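Local coordinates for protein putative glycosyltransferase (GalT1) (Streptococcus parasanguinis FW213, PDB 5HEA) that probably transfers a sugar from a nucleotide-linked donor, this chain being the C-terminal part of the protein with its GT-A type domain, at residues S8-V13 / E36-N41; N15-L20 / S44-S49; A75-I80 / I181-G186; F90-D95 / F165-T170; G113-V118 / K201-T206. All coordinates share one frame; numbering follows the deposited sequence.

Interaction 1: residues S8-V13 / E36-N41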
# COMPACT_ATOMS: atom_id res chain seq x y z
N SER A 8 -30.13 -12.12 -24.93
CA SER A 8 -28.94 -11.32 -24.64
C SER A 8 -27.68 -12.19 -24.55
O SER A 8 -27.60 -13.09 -23.72
CB SER A 8 -29.12 -10.54 -23.34
OG SER A 8 -30.17 -9.59 -23.43
N ILE A 9 -26.71 -11.90 -25.41
CA ILE A 9 -25.43 -12.62 -25.43
C ILE A 9 -24.35 -11.77 -24.79
O ILE A 9 -23.99 -10.71 -25.32
CB ILE A 9 -24.97 -12.91 -26.87
CG1 ILE A 9 -26.12 -13.55 -27.67
CG2 ILE A 9 -23.71 -13.79 -26.85
CD1 ILE A 9 -25.85 -13.56 -29.18
N ILE A 10 -23.84 -12.24 -23.66
CA ILE A 10 -22.86 -11.50 -22.88
C ILE A 10 -21.45 -11.96 -23.21
O ILE A 10 -21.11 -13.14 -23.06
CB ILE A 10 -23.15 -11.63 -21.36
CG1 ILE A 10 -24.49 -10.95 -21.04
CG2 ILE A 10 -22.00 -11.04 -20.53
CD1 ILE A 10 -25.08 -11.33 -19.70
N VAL A 11 -20.64 -11.03 -23.69
CA VAL A 11 -19.32 -11.37 -24.19
C VAL A 11 -18.27 -10.48 -23.52
O VAL A 11 -18.06 -9.33 -23.92
CB VAL A 11 -19.25 -11.22 -25.73
CG1 VAL A 11 -17.84 -11.55 -26.26
CG2 VAL A 11 -20.30 -12.12 -26.39
N PRO A 12 -17.63 -11.00 -22.46
CA PRO A 12 -16.55 -10.25 -21.82
C PRO A 12 -15.33 -10.20 -22.74
O PRO A 12 -15.00 -11.19 -23.40
CB PRO A 12 -16.23 -11.09 -20.57
CG PRO A 12 -17.45 -11.94 -20.37
CD PRO A 12 -17.94 -12.24 -21.74
N VAL A 13 -14.68 -9.05 -22.78
CA VAL A 13 -13.56 -8.84 -23.69
C VAL A 13 -12.39 -8.28 -22.90
O VAL A 13 -12.47 -7.16 -22.37
CB VAL A 13 -13.93 -7.86 -24.83
CG1 VAL A 13 -12.69 -7.52 -25.67
CG2 VAL A 13 -15.01 -8.44 -25.71
N GLU A 36 -29.17 -9.45 -28.88
CA GLU A 36 -28.22 -8.38 -28.67
C GLU A 36 -26.91 -9.00 -28.19
O GLU A 36 -26.91 -9.97 -27.41
CB GLU A 36 -28.75 -7.36 -27.66
CG GLU A 36 -29.05 -7.92 -26.28
CD GLU A 36 -29.50 -6.85 -25.29
OE1 GLU A 36 -29.43 -5.65 -25.62
OE2 GLU A 36 -29.93 -7.22 -24.19
N ILE A 37 -25.81 -8.46 -28.68
CA ILE A 37 -24.50 -8.83 -28.19
C ILE A 37 -24.01 -7.71 -27.30
O ILE A 37 -23.86 -6.57 -27.75
CB ILE A 37 -23.50 -9.03 -29.33
CG1 ILE A 37 -23.99 -10.17 -30.23
CG2 ILE A 37 -22.11 -9.31 -28.76
CD1 ILE A 37 -23.28 -10.31 -31.55
N ILE A 38 -23.80 -8.03 -26.03
CA ILE A 38 -23.25 -7.08 -25.08
C ILE A 38 -21.78 -7.38 -24.91
O ILE A 38 -21.38 -8.36 -24.29
CB ILE A 38 -23.99 -7.16 -23.75
CG1 ILE A 38 -25.49 -7.05 -24.01
CG2 ILE A 38 -23.51 -6.04 -22.82
CD1 ILE A 38 -26.31 -7.26 -22.79
N LEU A 39 -20.97 -6.53 -25.55
CA LEU A 39 -19.52 -6.63 -25.48
C LEU A 39 -19.04 -5.82 -24.30
O LEU A 39 -19.15 -4.60 -24.30
CB LEU A 39 -18.91 -6.05 -26.77
CG LEU A 39 -18.94 -6.91 -28.03
CD1 LEU A 39 -18.30 -6.17 -29.22
CD2 LEU A 39 -18.22 -8.22 -27.75
N ILE A 40 -18.50 -6.48 -23.27
CA ILE A 40 -17.95 -5.73 -22.15
C ILE A 40 -16.43 -5.67 -22.25
O ILE A 40 -15.73 -6.62 -21.86
CB ILE A 40 -18.39 -6.27 -20.77
CG1 ILE A 40 -19.91 -6.40 -20.69
CG2 ILE A 40 -17.88 -5.36 -19.66
CD1 ILE A 40 -20.43 -7.76 -21.13
N ASN A 41 -15.92 -4.56 -22.79
CA ASN A 41 -14.48 -4.36 -22.82
C ASN A 41 -14.00 -3.99 -21.43
O ASN A 41 -14.28 -2.89 -20.93
CB ASN A 41 -14.09 -3.28 -23.84
CG ASN A 41 -12.66 -2.85 -23.66
OD1 ASN A 41 -11.80 -3.67 -23.41
ND2 ASN A 41 -12.41 -1.55 -23.77

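Interaction 2: residues N15-L20 / S44-S49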
# COMPACT_ATOMS: atom_id res chain seq x y z
N ASN A 15 -8.20 -8.22 -23.74
CA ASN A 15 -6.96 -8.53 -24.46
C ASN A 15 -7.05 -9.78 -25.33
O ASN A 15 -6.24 -10.70 -25.21
CB ASN A 15 -5.77 -8.61 -23.50
CG ASN A 15 -5.37 -7.25 -22.99
OD1 ASN A 15 -5.98 -6.25 -23.35
ND2 ASN A 15 -4.34 -7.20 -22.15
N VAL A 16 -8.04 -9.79 -26.22
CA VAL A 16 -8.26 -10.94 -27.10
C VAL A 16 -8.20 -10.55 -28.57
O VAL A 16 -8.93 -11.11 -29.41
CB VAL A 16 -9.61 -11.63 -26.78
CG1 VAL A 16 -9.48 -12.46 -25.51
CG2 VAL A 16 -10.73 -10.59 -26.63
N GLU A 17 -7.33 -9.60 -28.90
CA GLU A 17 -7.24 -9.08 -30.27
C GLU A 17 -7.10 -10.16 -31.36
O GLU A 17 -7.58 -10.00 -32.48
CB GLU A 17 -6.12 -8.04 -30.40
CG GLU A 17 -4.71 -8.61 -30.42
CD GLU A 17 -3.63 -7.54 -30.52
OE1 GLU A 17 -3.95 -6.33 -30.53
OE2 GLU A 17 -2.44 -7.91 -30.58
N LYS A 18 -6.43 -11.26 -31.03
CA LYS A 18 -6.18 -12.31 -32.03
C LYS A 18 -7.42 -13.14 -32.32
O LYS A 18 -7.53 -13.74 -33.38
CB LYS A 18 -5.04 -13.23 -31.57
CG LYS A 18 -3.68 -12.54 -31.50
CD LYS A 18 -2.57 -13.53 -31.16
CE LYS A 18 -2.69 -14.04 -29.74
NZ LYS A 18 -1.63 -15.04 -29.41
N TYR A 19 -8.37 -13.15 -31.39
CA TYR A 19 -9.50 -14.08 -31.48
C TYR A 19 -10.87 -13.43 -31.58
O TYR A 19 -11.86 -14.10 -31.91
CB TYR A 19 -9.47 -15.00 -30.26
CG TYR A 19 -8.13 -15.66 -30.07
CD1 TYR A 19 -7.64 -16.57 -31.00
CD2 TYR A 19 -7.34 -15.35 -28.96
CE1 TYR A 19 -6.41 -17.17 -30.82
CE2 TYR A 19 -6.11 -15.95 -28.78
CZ TYR A 19 -5.65 -16.86 -29.71
OH TYR A 19 -4.42 -17.45 -29.52
N LEU A 20 -10.94 -12.14 -31.32
CA LEU A 20 -12.22 -11.45 -31.20
C LEU A 20 -13.03 -11.42 -32.50
O LEU A 20 -14.26 -11.62 -32.49
CB LEU A 20 -12.02 -10.04 -30.65
CG LEU A 20 -13.26 -9.23 -30.28
CD1 LEU A 20 -14.14 -9.95 -29.27
CD2 LEU A 20 -12.84 -7.87 -29.74
N SER A 44 -9.29 -3.44 -21.88
CA SER A 44 -8.25 -4.02 -22.73
C SER A 44 -7.17 -3.02 -23.09
O SER A 44 -7.44 -1.83 -23.26
CB SER A 44 -8.83 -4.57 -24.03
OG SER A 44 -9.76 -5.60 -23.78
N THR A 45 -5.95 -3.52 -23.23
CA THR A 45 -4.81 -2.67 -23.55
C THR A 45 -4.19 -3.01 -24.90
O THR A 45 -3.20 -2.40 -25.30
CB THR A 45 -3.74 -2.77 -22.48
OG1 THR A 45 -3.43 -4.15 -22.27
CG2 THR A 45 -4.25 -2.19 -21.17
N ASP A 46 -4.77 -3.99 -25.60
CA ASP A 46 -4.36 -4.26 -26.99
C ASP A 46 -5.33 -3.56 -27.96
O ASP A 46 -5.84 -2.49 -27.67
CB ASP A 46 -4.24 -5.77 -27.27
CG ASP A 46 -5.53 -6.53 -27.04
OD1 ASP A 46 -6.56 -5.89 -26.72
OD2 ASP A 46 -5.54 -7.79 -27.20
N ASN A 47 -5.59 -4.18 -29.11
CA ASN A 47 -6.51 -3.57 -30.08
C ASN A 47 -7.96 -4.00 -29.91
O ASN A 47 -8.81 -3.65 -30.73
CB ASN A 47 -6.04 -3.87 -31.52
CG ASN A 47 -4.78 -3.10 -31.90
OD1 ASN A 47 -4.68 -1.90 -31.67
ND2 ASN A 47 -3.82 -3.80 -32.48
N SER A 48 -8.25 -4.76 -28.85
CA SER A 48 -9.60 -5.31 -28.64
C SER A 48 -10.69 -4.24 -28.60
O SER A 48 -11.75 -4.42 -29.18
CB SER A 48 -9.66 -6.14 -27.35
OG SER A 48 -8.77 -7.24 -27.39
N SER A 49 -10.42 -3.14 -27.91
CA SER A 49 -11.41 -2.06 -27.78
C SER A 49 -11.77 -1.46 -29.14
O SER A 49 -12.92 -1.14 -29.40
CB SER A 49 -10.87 -0.95 -26.87
OG SER A 49 -9.80 -0.27 -27.49

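Interaction 3: residues A75-I80 / I181-G186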
# COMPACT_ATOMS: atom_id res chain seq x y z
N ALA A 75 -17.05 -8.07 -15.32
CA ALA A 75 -17.48 -7.89 -16.70
C ALA A 75 -18.80 -8.61 -16.98
O ALA A 75 -19.70 -8.06 -17.61
CB ALA A 75 -16.39 -8.38 -17.67
N ARG A 76 -18.93 -9.85 -16.51
CA ARG A 76 -20.17 -10.59 -16.75
C ARG A 76 -21.34 -9.95 -15.99
O ARG A 76 -22.44 -9.85 -16.51
CB ARG A 76 -20.03 -12.05 -16.35
CG ARG A 76 -19.05 -12.83 -17.21
CD ARG A 76 -19.21 -14.33 -17.02
NE ARG A 76 -18.24 -15.10 -17.79
CZ ARG A 76 -17.14 -15.61 -17.26
NH1 ARG A 76 -16.90 -15.44 -15.98
NH2 ARG A 76 -16.28 -16.30 -18.01
N ASN A 77 -21.09 -9.52 -14.75
CA ASN A 77 -22.14 -8.89 -13.95
C ASN A 77 -22.66 -7.61 -14.62
O ASN A 77 -23.85 -7.31 -14.55
CB ASN A 77 -21.64 -8.59 -12.52
CG ASN A 77 -21.38 -9.86 -11.70
OD1 ASN A 77 -21.94 -10.92 -11.98
ND2 ASN A 77 -20.54 -9.74 -10.66
N ALA A 78 -21.76 -6.87 -15.27
CA ALA A 78 -22.16 -5.67 -16.02
C ALA A 78 -23.05 -6.08 -17.18
O ALA A 78 -24.03 -5.40 -17.49
CB ALA A 78 -20.92 -4.91 -16.53
N GLY A 79 -22.70 -7.18 -17.82
CA GLY A 79 -23.50 -7.72 -18.91
C GLY A 79 -24.90 -8.08 -18.46
O GLY A 79 -25.89 -7.75 -19.12
N ILE A 80 -25.00 -8.78 -17.33
CA ILE A 80 -26.30 -9.18 -16.77
C ILE A 80 -27.18 -7.96 -16.47
O ILE A 80 -28.40 -7.98 -16.69
CB ILE A 80 -26.11 -10.01 -15.49
CG1 ILE A 80 -25.36 -11.31 -15.81
CG2 ILE A 80 -27.47 -10.33 -14.83
CD1 ILE A 80 -24.94 -12.11 -14.58
N ILE A 181 -28.49 -13.45 -8.25
CA ILE A 181 -27.33 -14.24 -8.65
C ILE A 181 -26.32 -13.41 -9.44
O ILE A 181 -26.66 -12.85 -10.49
CB ILE A 181 -27.75 -15.50 -9.48
CG1 ILE A 181 -28.52 -16.49 -8.59
CG2 ILE A 181 -26.51 -16.18 -10.04
CD1 ILE A 181 -29.07 -17.71 -9.34
N ARG A 182 -25.10 -13.32 -8.92
CA ARG A 182 -24.00 -12.61 -9.59
C ARG A 182 -22.73 -13.41 -9.44
O ARG A 182 -22.60 -14.20 -8.50
CB ARG A 182 -23.81 -11.20 -8.99
CG ARG A 182 -24.95 -10.21 -9.30
CD ARG A 182 -25.14 -10.02 -10.80
NE ARG A 182 -26.17 -9.03 -11.13
CZ ARG A 182 -27.47 -9.30 -11.27
NH1 ARG A 182 -27.93 -10.53 -11.08
NH2 ARG A 182 -28.31 -8.32 -11.58
N PHE A 183 -21.79 -13.21 -10.37
CA PHE A 183 -20.48 -13.83 -10.27
C PHE A 183 -19.71 -13.11 -9.16
O PHE A 183 -19.78 -11.89 -9.06
CB PHE A 183 -19.73 -13.74 -11.60
CG PHE A 183 -20.38 -14.53 -12.71
CD1 PHE A 183 -21.43 -13.99 -13.44
CD2 PHE A 183 -19.95 -15.82 -13.01
CE1 PHE A 183 -22.05 -14.72 -14.47
CE2 PHE A 183 -20.57 -16.56 -14.03
CZ PHE A 183 -21.62 -16.00 -14.76
N PRO A 184 -18.96 -13.86 -8.33
CA PRO A 184 -18.14 -13.31 -7.24
C PRO A 184 -16.93 -12.51 -7.72
O PRO A 184 -16.17 -12.98 -8.56
CB PRO A 184 -17.68 -14.57 -6.49
CG PRO A 184 -17.74 -15.65 -7.53
CD PRO A 184 -18.96 -15.33 -8.33
N LEU A 185 -16.74 -11.32 -7.16
CA LEU A 185 -15.72 -10.40 -7.64
C LEU A 185 -14.29 -10.83 -7.32
O LEU A 185 -14.03 -11.45 -6.28
CB LEU A 185 -15.96 -8.99 -7.10
CG LEU A 185 -17.08 -8.18 -7.76
CD1 LEU A 185 -17.34 -8.67 -9.19
CD2 LEU A 185 -18.36 -8.20 -6.96
N GLY A 186 -13.38 -10.52 -8.24
CA GLY A 186 -11.96 -10.73 -8.04
C GLY A 186 -11.56 -12.19 -7.99
O GLY A 186 -10.38 -12.52 -7.87

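Interaction 4: residues F90-D95 / F165-T170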
# COMPACT_ATOMS: atom_id res chain seq x y z
N PHE A 90 -23.96 -16.78 -22.44
CA PHE A 90 -22.59 -16.27 -22.35
C PHE A 90 -21.75 -16.86 -23.47
O PHE A 90 -21.90 -18.04 -23.79
CB PHE A 90 -21.96 -16.64 -20.99
CG PHE A 90 -22.66 -16.03 -19.81
CD1 PHE A 90 -22.39 -14.73 -19.41
CD2 PHE A 90 -23.62 -16.76 -19.10
CE1 PHE A 90 -23.05 -14.16 -18.33
CE2 PHE A 90 -24.28 -16.20 -18.02
CZ PHE A 90 -24.00 -14.89 -17.64
N VAL A 91 -20.89 -16.06 -24.09
CA VAL A 91 -19.94 -16.56 -25.08
C VAL A 91 -18.58 -15.95 -24.74
O VAL A 91 -18.47 -14.74 -24.55
CB VAL A 91 -20.32 -16.17 -26.53
CG1 VAL A 91 -19.20 -16.53 -27.51
CG2 VAL A 91 -21.61 -16.85 -26.95
N ASP A 92 -17.54 -16.78 -24.62
CA ASP A 92 -16.20 -16.27 -24.38
C ASP A 92 -15.59 -15.78 -25.69
O ASP A 92 -15.77 -16.40 -26.73
CB ASP A 92 -15.30 -17.32 -23.74
CG ASP A 92 -15.65 -17.55 -22.28
OD1 ASP A 92 -16.33 -16.67 -21.67
OD2 ASP A 92 -15.25 -18.60 -21.73
N SER A 93 -14.86 -14.67 -25.63
CA SER A 93 -14.43 -14.02 -26.86
C SER A 93 -13.24 -14.73 -27.54
O SER A 93 -12.87 -14.38 -28.66
CB SER A 93 -14.14 -12.53 -26.59
OG SER A 93 -13.43 -12.36 -25.39
N ASP A 94 -12.69 -15.74 -26.85
CA ASP A 94 -11.67 -16.66 -27.39
C ASP A 94 -12.26 -17.75 -28.28
O ASP A 94 -11.52 -18.46 -28.98
CB ASP A 94 -11.01 -17.42 -26.25
CG ASP A 94 -10.04 -16.59 -25.48
OD1 ASP A 94 -9.45 -15.68 -26.08
OD2 ASP A 94 -9.87 -16.85 -24.27
N ASP A 95 -13.57 -17.92 -28.21
CA ASP A 95 -14.25 -19.07 -28.79
C ASP A 95 -15.12 -18.70 -29.99
O ASP A 95 -15.17 -17.54 -30.37
CB ASP A 95 -15.12 -19.74 -27.71
CG ASP A 95 -14.31 -20.20 -26.52
OD1 ASP A 95 -13.12 -20.56 -26.71
OD2 ASP A 95 -14.85 -20.22 -25.38
N PHE A 165 -20.74 -27.49 -14.70
CA PHE A 165 -20.67 -26.57 -13.56
C PHE A 165 -19.69 -25.43 -13.70
O PHE A 165 -19.94 -24.32 -13.22
CB PHE A 165 -20.39 -27.34 -12.26
CG PHE A 165 -21.48 -28.30 -11.88
CD1 PHE A 165 -22.67 -27.84 -11.35
CD2 PHE A 165 -21.31 -29.66 -12.07
CE1 PHE A 165 -23.67 -28.73 -11.00
CE2 PHE A 165 -22.31 -30.55 -11.72
CZ PHE A 165 -23.49 -30.08 -11.19
N THR A 166 -18.56 -25.68 -14.35
CA THR A 166 -17.49 -24.68 -14.34
C THR A 166 -17.34 -23.92 -15.65
O THR A 166 -16.40 -23.13 -15.81
CB THR A 166 -16.16 -25.31 -13.92
OG1 THR A 166 -15.69 -26.18 -14.95
CG2 THR A 166 -16.33 -26.12 -12.64
N PHE A 167 -18.25 -24.15 -16.60
CA PHE A 167 -18.21 -23.44 -17.89
C PHE A 167 -19.50 -22.67 -18.12
O PHE A 167 -20.59 -23.25 -18.22
CB PHE A 167 -17.95 -24.42 -19.04
CG PHE A 167 -17.40 -23.76 -20.28
CD1 PHE A 167 -16.32 -22.89 -20.20
CD2 PHE A 167 -17.96 -24.01 -21.53
CE1 PHE A 167 -15.81 -22.27 -21.34
CE2 PHE A 167 -17.47 -23.40 -22.67
CZ PHE A 167 -16.39 -22.52 -22.58
N SER A 168 -19.40 -21.35 -18.19
CA SER A 168 -20.60 -20.54 -18.37
C SER A 168 -21.26 -20.54 -19.77
O SER A 168 -22.49 -20.40 -19.86
CB SER A 168 -20.38 -19.11 -17.87
OG SER A 168 -19.29 -18.50 -18.54
N PRO A 169 -20.47 -20.64 -20.86
CA PRO A 169 -21.15 -20.73 -22.17
C PRO A 169 -21.87 -22.05 -22.38
O PRO A 169 -21.86 -22.92 -21.50
CB PRO A 169 -20.00 -20.58 -23.18
CG PRO A 169 -18.94 -19.80 -22.40
CD PRO A 169 -19.02 -20.40 -21.02
N THR A 170 -22.47 -22.19 -23.57
CA THR A 170 -23.23 -23.38 -24.02
C THR A 170 -24.62 -23.48 -23.41
O THR A 170 -25.30 -24.48 -23.59
CB THR A 170 -22.46 -24.75 -23.88
OG1 THR A 170 -22.67 -25.32 -22.58
CG2 THR A 170 -20.95 -24.61 -24.17
O HOH W 1 -24.22 -19.42 -21.63

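Interaction 5: residues G113-V118 / K201-T206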
# COMPACT_ATOMS: atom_id res chain seq x y z
N GLY A 113 -40.59 -26.44 -22.67
CA GLY A 113 -41.07 -25.75 -21.48
C GLY A 113 -40.02 -25.78 -20.38
O GLY A 113 -40.35 -25.84 -19.20
N SER A 114 -38.75 -25.76 -20.77
CA SER A 114 -37.67 -25.75 -19.79
C SER A 114 -37.30 -24.33 -19.41
O SER A 114 -37.69 -23.39 -20.08
CB SER A 114 -36.43 -26.45 -20.35
OG SER A 114 -36.64 -27.84 -20.43
N ASP A 115 -36.53 -24.17 -18.34
CA ASP A 115 -36.09 -22.85 -17.91
C ASP A 115 -34.68 -22.56 -18.38
O ASP A 115 -34.24 -21.41 -18.41
CB ASP A 115 -36.15 -22.78 -16.40
CG ASP A 115 -37.55 -23.07 -15.86
OD1 ASP A 115 -37.72 -24.05 -15.11
OD2 ASP A 115 -38.49 -22.33 -16.22
N ILE A 116 -33.97 -23.64 -18.71
CA ILE A 116 -32.57 -23.59 -19.16
C ILE A 116 -32.39 -24.67 -20.22
O ILE A 116 -32.95 -25.76 -20.10
CB ILE A 116 -31.60 -23.87 -17.98
CG1 ILE A 116 -31.81 -22.84 -16.86
CG2 ILE A 116 -30.13 -23.85 -18.48
CD1 ILE A 116 -31.03 -23.12 -15.58
N SER A 117 -31.65 -24.36 -21.28
CA SER A 117 -31.17 -25.38 -22.20
C SER A 117 -29.64 -25.30 -22.24
O SER A 117 -29.05 -24.25 -22.02
CB SER A 117 -31.77 -25.21 -23.60
OG SER A 117 -31.31 -24.03 -24.22
N VAL A 118 -29.02 -26.44 -22.50
CA VAL A 118 -27.57 -26.58 -22.42
C VAL A 118 -27.14 -27.43 -23.60
O VAL A 118 -27.77 -28.45 -23.89
CB VAL A 118 -27.14 -27.30 -21.12
CG1 VAL A 118 -25.61 -27.45 -21.03
CG2 VAL A 118 -27.69 -26.58 -19.88
N LYS A 201 -32.41 -22.76 -9.50
CA LYS A 201 -33.58 -21.91 -9.66
C LYS A 201 -34.57 -22.52 -10.64
O LYS A 201 -35.75 -22.17 -10.64
CB LYS A 201 -33.18 -20.52 -10.17
CG LYS A 201 -32.45 -19.63 -9.16
CD LYS A 201 -33.41 -19.00 -8.19
CE LYS A 201 -32.87 -17.67 -7.66
NZ LYS A 201 -33.02 -16.54 -8.62
N ALA A 202 -34.11 -23.45 -11.48
CA ALA A 202 -34.94 -23.98 -12.56
C ALA A 202 -35.85 -25.13 -12.12
O ALA A 202 -35.63 -25.72 -11.06
CB ALA A 202 -34.06 -24.41 -13.74
N SER A 203 -36.86 -25.43 -12.93
CA SER A 203 -37.75 -26.58 -12.70
C SER A 203 -37.34 -27.75 -13.59
O SER A 203 -37.41 -28.90 -13.18
CB SER A 203 -39.21 -26.22 -13.00
OG SER A 203 -39.74 -25.33 -12.03
N GLN A 204 -36.92 -27.43 -14.81
CA GLN A 204 -36.51 -28.44 -15.77
C GLN A 204 -35.42 -27.89 -16.68
O GLN A 204 -35.43 -26.71 -17.06
CB GLN A 204 -37.69 -28.89 -16.63
CG GLN A 204 -37.31 -29.88 -17.73
CD GLN A 204 -38.52 -30.36 -18.52
OE1 GLN A 204 -39.24 -31.27 -18.10
NE2 GLN A 204 -38.76 -29.73 -19.67
N ILE A 205 -34.47 -28.75 -17.02
CA ILE A 205 -33.36 -28.37 -17.87
C ILE A 205 -33.32 -29.30 -19.07
O ILE A 205 -33.51 -30.51 -18.92
CB ILE A 205 -32.05 -28.45 -17.08
CG1 ILE A 205 -32.14 -27.51 -15.86
CG2 ILE A 205 -30.87 -28.15 -17.99
CD1 ILE A 205 -30.92 -27.53 -14.96
N THR A 206 -33.11 -28.75 -20.27
CA THR A 206 -32.99 -29.57 -21.47
C THR A 206 -31.54 -29.59 -21.96
O THR A 206 -30.93 -28.53 -22.15
CB THR A 206 -33.91 -29.07 -22.60
OG1 THR A 206 -35.27 -29.12 -22.16
CG2 THR A 206 -33.74 -29.94 -23.85

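Interaction 1: residues S8-V13 / E36-N41
Ser8 OG donates a 2.5 Å hydrogen bond to Glu36 OE2, on the anti lone pair of that oxygen. The same OE2 accepts from the backbone N of Ser84, and Ser8 OG takes a bond from Gly85 N, so each of the two oxygens has a second partner. The pair sits at the start of two parallel strands joined by helix 20-28. This is the beta-alpha-beta crossover that opens the Rossmann-like part of a GT-A fold. Glu36 reaches Ser8 with CG tucked between its backbone N and carbonyl carbon (chi1 60°) and the rest of its chain extended. Five backbone bonds follow along the strands, from Ile9 N to Glu36 O through Val13 N to Ile40 O, both 2.8 Å. Val13, Ile37 and Leu39 pack on helix 20-28, and Val11 lies on the same face of the sheet; Ile10, Ile38 and Ile40 face helix 72-82. On the first face, Leu39 CD2 lies 3.7 Å from Val11 CG1 and 3.8 Å from Val13 CG2. On the second, Ile40 CD1 turns in to meet Ile10 CG2 at 3.7 Å.

Interaction 2: residues N15-L20 / S44-S49
Asn15 bonds to Ser44 and Thr45 and so brings together two loops at the C-terminal ends of parallel strands 7-13 and 35-41. In GT-A enzymes loops in this position usually line the nucleotide pocket, and the same role is likely here. Asn15 CG stands anti to the carbonyl carbon (chi1 -72°), which turns the amide onto Thr45. Asn15 OD1 accepts from Thr45 N at 2.7 Å in the carbonyl plane, on a lone pair. Its ND2 donates to Thr45 OG1 at 3.2 Å, somewhat tilted from the amide plane. Asp46 CG lies between its own N and carbonyl carbon (chi1 59°). That places OD1 back on Ser48 N and OG, an Asx turn just ahead of helix 48-58. The other oxygen, Asp46 OD2, takes the Glu17 N-H from above the carboxylate plane at 3.1 Å. Ser48 OG donates to Asp46 OD1 and accepts from Val16 N at 2.9 Å, so one hydroxyl links both loops. The extended Glu17 chain passes across Asp46 at a slant, though the two carboxylate planes are only 13° apart. Its OE1 accepts from Asn47 N at 3.1 Å, on the anti side and tilted out of the carboxylate plane.

Interaction 3: residues A75-I80 / I181-G186
The Phe183 ring carries Arg76 on one face, where Arg76 CD sits 3.7 Å above the ring plane, offset toward the rim, in a CH-pi contact. The Arg76 guanidinium is farther from the ring, and any cation-pi attraction is weak at most. At the ring edge, near its plane, lie Asn77 OD1, 3.4 Å from Phe183 CD1, and Ile80 CD1, 3.9 Å from Phe183 CE1. Phe90 also meets this ring, edge to face. The second flat group is the Arg182 guanidinium. Ile80 CG2 rests over the centre of one of its faces, 3.7 Å from Arg182 CZ. A bend at chi2 (-59°) folds Arg182 back, and its NH1 donates to its neighbour's carbonyl, Ile181 O, at 2.7 Å. The contact joins helix 72-82 to the loop that runs from strand 171-174 to helix 195-201. Asn77 holds that loop with both ends of its amide. Its OD1 accepts from Phe183 N at 2.8 Å, and its ND2 gives a nearly straight bond to Phe183 O, also 2.8 Å. Both bonds lie in the carbonyl plane of their acceptor, on a lone pair. This pairing fixes the rotation of the amide. Beyond the ring, Arg76 NH1 makes a salt bridge with Glu190. Past Phe183, Leu185 N donates to Glu277 of a neighbouring subunit.

Interaction 4: residues F90-D95 / F165-T170
The sequence Asp92-Ser93-Asp94 has the form of the DXD motif of GT-A glycosyltransferases, which typically serves metal and sugar-nucleotide binding. It sits in a type I beta turn from Asp92 to Asp95, and Phe167 and Pro169 pack against it. Direct hydrogen bonds between the two segments are absent. Phe167 CG is anti to its own N (chi1 -159°), and this swings the ring toward the two carboxylates. Asp95 OD2 lies at the ring edge, in plane, 3.9 Å from Phe167 CZ. Asp92 OD2 comes obliquely to within 3.7 Å of Phe167 CE1, with carboxylate and ring planes nearly perpendicular (82°). Pro169 CD lies over the centre of one face of the Phe167 ring, and Pro169 CG is 3.9 Å from Asp92 OD2. Two residues before the motif, Phe90 O is approached by Pro169 CA at 3.2 Å, a CA-H...O contact. A water bridges the backbones, 2.8 Å from Phe90 N and 2.7 Å from Ser168 O. Asp95 OD2 also accepts from Tyr213 OH, which reaches Asp92 N as well. The contact lies near the centre of the chain, between strand 7-13, which pairs with Val91, and strand 204-217, which supplies Tyr213.

Interaction 5: residues G113-V118 / K201-T206
Ala202 CB meets Asp115 CB and Ile116 CD1, each at 3.8 Å, where the chain leaves helix 195-201. Ser203 N then donates to Asp115 OD1 at 2.7 Å, on the anti side of the carboxylate. The other oxygen of Asp115 forms a salt bridge with Lys174. Gln204 uses both backbone and side chain. Its O accepts from Asp115 N at 3.0 Å. An extended chain, starting from CG anti to the backbone N (chi1 176°), carries NE2 to Ser114 OG at 2.9 Å, in the amide plane. Ile205 lays CG2 against Val118 CG2 at 4.0 Å. Thr206 closes the run. Its N donates to Ile116 O at 3.0 Å and its O accepts from Val118 N, a parallel strand pairing. Ser114 OG donates to Thr206 OG1 at 2.6 Å, so this hydroxyl bonds both Gln204 and Thr206. Gly113 ends the preceding helix in a Schellman motif. Strand 116-125 lies between strands 171-174 and 204-217, with helix 147-150 against Val118 and Ile205.

How the interactions relate
Interactions 1, 4 and 5 are buried; interactions 2 and 3 are only partly so, and both lie where other subunits approach. Interactions 1 and 5 are parallel strand pairings in one mixed sheet, about 23 Å apart between centres. Each has polar side-chain bonds at its strand start, a single pair in the first and a wider network in the second. Interaction 2 continues from the strand ends of interaction 1 and relies on side-chain to backbone hydrogen bonds. Interaction 4 is the central piece: it touches all the others, yet its own segments meet through packing and one water. Interaction 3 adds aromatic and amide contacts, with helix 72-82 packed on interaction 1 and Phe183 on Phe90.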